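Side-chain contact in citrate lyase, subunit 1 (Methanosaeta concilii, PDB 6HXI), which probably catalyses, as ATP citrate lyase, the ATP- and coenzyme A-dependent cleavage of citrate into acetyl-CoA and oxaloacetate: residues N48-L51 / K52-L56. Numbering follows the deposited sequence.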
ATOM      1  N   ASN C  48     -42.584   5.544  57.677  1.00 93.30           N
ATOM      2  CA  ASN C  48     -43.958   6.041  57.766  1.00 91.38           C
ATOM      3  C   ASN C  48     -44.274   6.587  59.161  1.00 93.72           C
ATOM      4  O   ASN C  48     -44.755   5.832  60.014  1.00 92.54           O
ATOM      5  CB  ASN C  48     -44.966   4.953  57.380  1.00 88.43           C
ATOM      6  CG  ASN C  48     -44.642   4.203  56.128  1.00 94.75           C
ATOM      7  OD1 ASN C  48     -44.219   3.039  56.168  1.00 82.85           O
ATOM      8  ND2 ASN C  48     -44.825   4.859  54.992  1.00 84.83           N
ATOM      9  N   PRO C  49     -44.022   7.897  59.420  1.00 90.39           N
ATOM     10  CA  PRO C  49     -44.329   8.449  60.750  1.00 90.59           C
ATOM     11  C   PRO C  49     -45.832   8.479  61.029  1.00 92.03           C
ATOM     12  O   PRO C  49     -46.232   8.228  62.164  1.00 91.74           O
ATOM     13  CB  PRO C  49     -43.717   9.856  60.710  1.00 94.83           C
ATOM     14  CG  PRO C  49     -42.844   9.884  59.483  1.00 99.41           C
ATOM     15  CD  PRO C  49     -43.467   8.935  58.530  1.00 92.80           C
ATOM     16  N   TRP C  50     -46.661   8.703  59.975  1.00 86.64           N
ATOM     17  CA  TRP C  50     -48.131   8.738  60.027  1.00 85.17           C
ATOM     18  C   TRP C  50     -48.778   7.518  60.725  1.00 84.77           C
ATOM     19  O   TRP C  50     -49.880   7.646  61.255  1.00 83.15           O
ATOM     20  CB  TRP C  50     -48.729   8.937  58.619  1.00 83.52           C
ATOM     21  CG  TRP C  50     -48.414   7.832  57.655  1.00 83.15           C
ATOM     22  CD1 TRP C  50     -47.390   7.801  56.755  1.00 86.16           C
ATOM     23  CD2 TRP C  50     -49.131   6.595  57.495  1.00 81.37           C
ATOM     24  NE1 TRP C  50     -47.426   6.627  56.035  1.00 84.16           N
ATOM     25  CE2 TRP C  50     -48.475   5.861  56.479  1.00 84.67           C
ATOM     26  CE3 TRP C  50     -50.266   6.033  58.112  1.00 81.93           C
ATOM     27  CZ2 TRP C  50     -48.911   4.590  56.069  1.00 82.45           C
ATOM     28  CZ3 TRP C  50     -50.692   4.776  57.711  1.00 82.07           C
ATOM     29  CH2 TRP C  50     -50.031   4.075  56.689  1.00 81.88           C
ATOM     30  N   LEU C  51     -48.096   6.344  60.702  1.00 79.37           N
ATOM     31  CA  LEU C  51     -48.556   5.090  61.311  1.00 77.32           C
ATOM     32  C   LEU C  51     -48.935   5.254  62.783  1.00 82.02           C
ATOM     33  O   LEU C  51     -50.022   4.841  63.195  1.00 81.48           O
ATOM     34  CB  LEU C  51     -47.477   3.992  61.187  1.00 76.21           C
ATOM     35  CG  LEU C  51     -47.245   3.363  59.819  1.00 79.34           C
ATOM     36  CD1 LEU C  51     -45.939   2.592  59.800  1.00 79.23           C
ATOM     37  CD2 LEU C  51     -48.386   2.425  59.430  1.00 80.27           C
ATOM     38  N   LYS C  52     -48.037   5.868  63.567  1.00 79.78           N
ATOM     39  CA  LYS C  52     -48.179   6.056  65.007  1.00 80.68           C
ATOM     40  C   LYS C  52     -49.285   7.057  65.426  1.00 86.31           C
ATOM     41  O   LYS C  52     -49.800   6.945  66.541  1.00 86.62           O
ATOM     42  CB  LYS C  52     -46.822   6.443  65.628  1.00 84.36           C
ATOM     43  CG  LYS C  52     -45.738   5.367  65.454  1.00 94.93           C
ATOM     44  CD  LYS C  52     -44.398   5.754  66.085  1.00104.76           C
ATOM     45  CE  LYS C  52     -44.238   5.224  67.496  1.00111.83           C
ATOM     46  NZ  LYS C  52     -42.929   5.602  68.088  1.00117.57           N
ATOM     47  N   THR C  53     -49.674   7.994  64.531  1.00 83.62           N
ATOM     48  CA  THR C  53     -50.651   9.058  64.812  1.00 85.25           C
ATOM     49  C   THR C  53     -51.997   8.980  64.028  1.00 90.22           C
ATOM     50  O   THR C  53     -52.793   9.922  64.103  1.00 90.58           O
ATOM     51  CB  THR C  53     -49.978  10.431  64.591  1.00 92.99           C
ATOM     52  OG1 THR C  53     -49.037  10.356  63.509  1.00 91.16           O
ATOM     53  CG2 THR C  53     -49.289  10.948  65.839  1.00 94.20           C
ATOM     54  N   THR C  54     -52.256   7.876  63.299  1.00 86.63           N
ATOM     55  CA  THR C  54     -53.489   7.720  62.504  1.00 86.40           C
ATOM     56  C   THR C  54     -54.244   6.433  62.874  1.00 89.41           C
ATOM     57  O   THR C  54     -53.621   5.479  63.354  1.00 89.12           O
ATOM     58  CB  THR C  54     -53.143   7.766  60.989  1.00 95.46           C
ATOM     59  OG1 THR C  54     -52.235   8.840  60.740  1.00 99.04           O
ATOM     60  CG2 THR C  54     -54.368   7.931  60.088  1.00 93.32           C
ATOM     61  N   ARG C  55     -55.588   6.414  62.669  1.00 84.84           N
ATOM     62  CA  ARG C  55     -56.393   5.207  62.876  1.00 82.97           C
ATOM     63  C   ARG C  55     -56.185   4.345  61.624  1.00 82.76           C
ATOM     64  O   ARG C  55     -56.244   4.860  60.507  1.00 81.42           O
ATOM     65  CB  ARG C  55     -57.878   5.514  63.137  1.00 82.93           C
ATOM     66  CG  ARG C  55     -58.171   6.102  64.525  1.00 93.91           C
ATOM     67  CD  ARG C  55     -57.603   5.314  65.710  1.00 98.38           C
ATOM     68  NE  ARG C  55     -58.242   4.009  65.897  1.00105.18           N
ATOM     69  CZ  ARG C  55     -58.622   3.520  67.074  1.00120.47           C
ATOM     70  NH1 ARG C  55     -58.437   4.224  68.186  1.00114.18           N
ATOM     71  NH2 ARG C  55     -59.180   2.319  67.153  1.00102.17           N
ATOM     72  N   LEU C  56     -55.888   3.061  61.824  1.00 76.47           N
ATOM     73  CA  LEU C  56     -55.502   2.133  60.771  1.00 74.27           C
ATOM     74  C   LEU C  56     -56.516   1.052  60.383  1.00 77.82           C
ATOM     75  O   LEU C  56     -57.550   0.863  61.033  1.00 76.66           O
ATOM     76  CB  LEU C  56     -54.170   1.449  61.173  1.00 73.25           C
ATOM     77  CG  LEU C  56     -53.034   2.339  61.680  1.00 78.28           C
ATOM     78  CD1 LEU C  56     -51.932   1.512  62.224  1.00 78.65           C
ATOM     79  CD2 LEU C  56     -52.485   3.252  60.586  1.00 80.48           C
TER
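The short helical turn that leads into strand 56-60 of the ATP-grasp region is closed where Thr54 reaches back to the carbonyl of Trp50. Two i to i+3 backbone bonds build the turn, Lys52 N to Pro49 O and Thr53 N to Trp50 O, each at 3.3 Å and clearly bent; Thr53 N stands far out of the Trp50 carbonyl plane. The hydroxyl of Thr54 donates to the same Trp50 O over 2.7 Å, tilted 26° from the carbonyl plane. Since Thr53 N comes in from the opposite face, this one oxygen is gripped from both faces by Thr53 and Thr54. Thr54 OG1 sits beside its own backbone N (chi1 -45°), turned back towards the helix, and also lies at the edge of the indole, near its plane. An alanine here, lacking both OG1 and the CG2 methyl, would probably cost Trp50 O its short hydroxyl bond and leave the exit of the turn less firmly fixed.

The rest of the contact is apolar. Trp50 CG stands between its backbone N and carbonyl carbon (chi1 62°), and CZ3 of the ring meets Leu56 CD2 at 3.7 Å, the methyl approaching obliquely. Leu51 CD2 approaches the same Leu56 methyl, CD2, more loosely, at 4.3 Å, while Leu51 CG lies over one face of the indole, toward its rim. Ile108 of strand 106-110 and Trp79 of helix 79-89 both touch Leu51 and Leu56. Hydrogen bonds thus help fix the course of the backbone, and apolar packing holds the turn against strand 106-110 of the four-stranded sheet and helix 79-89.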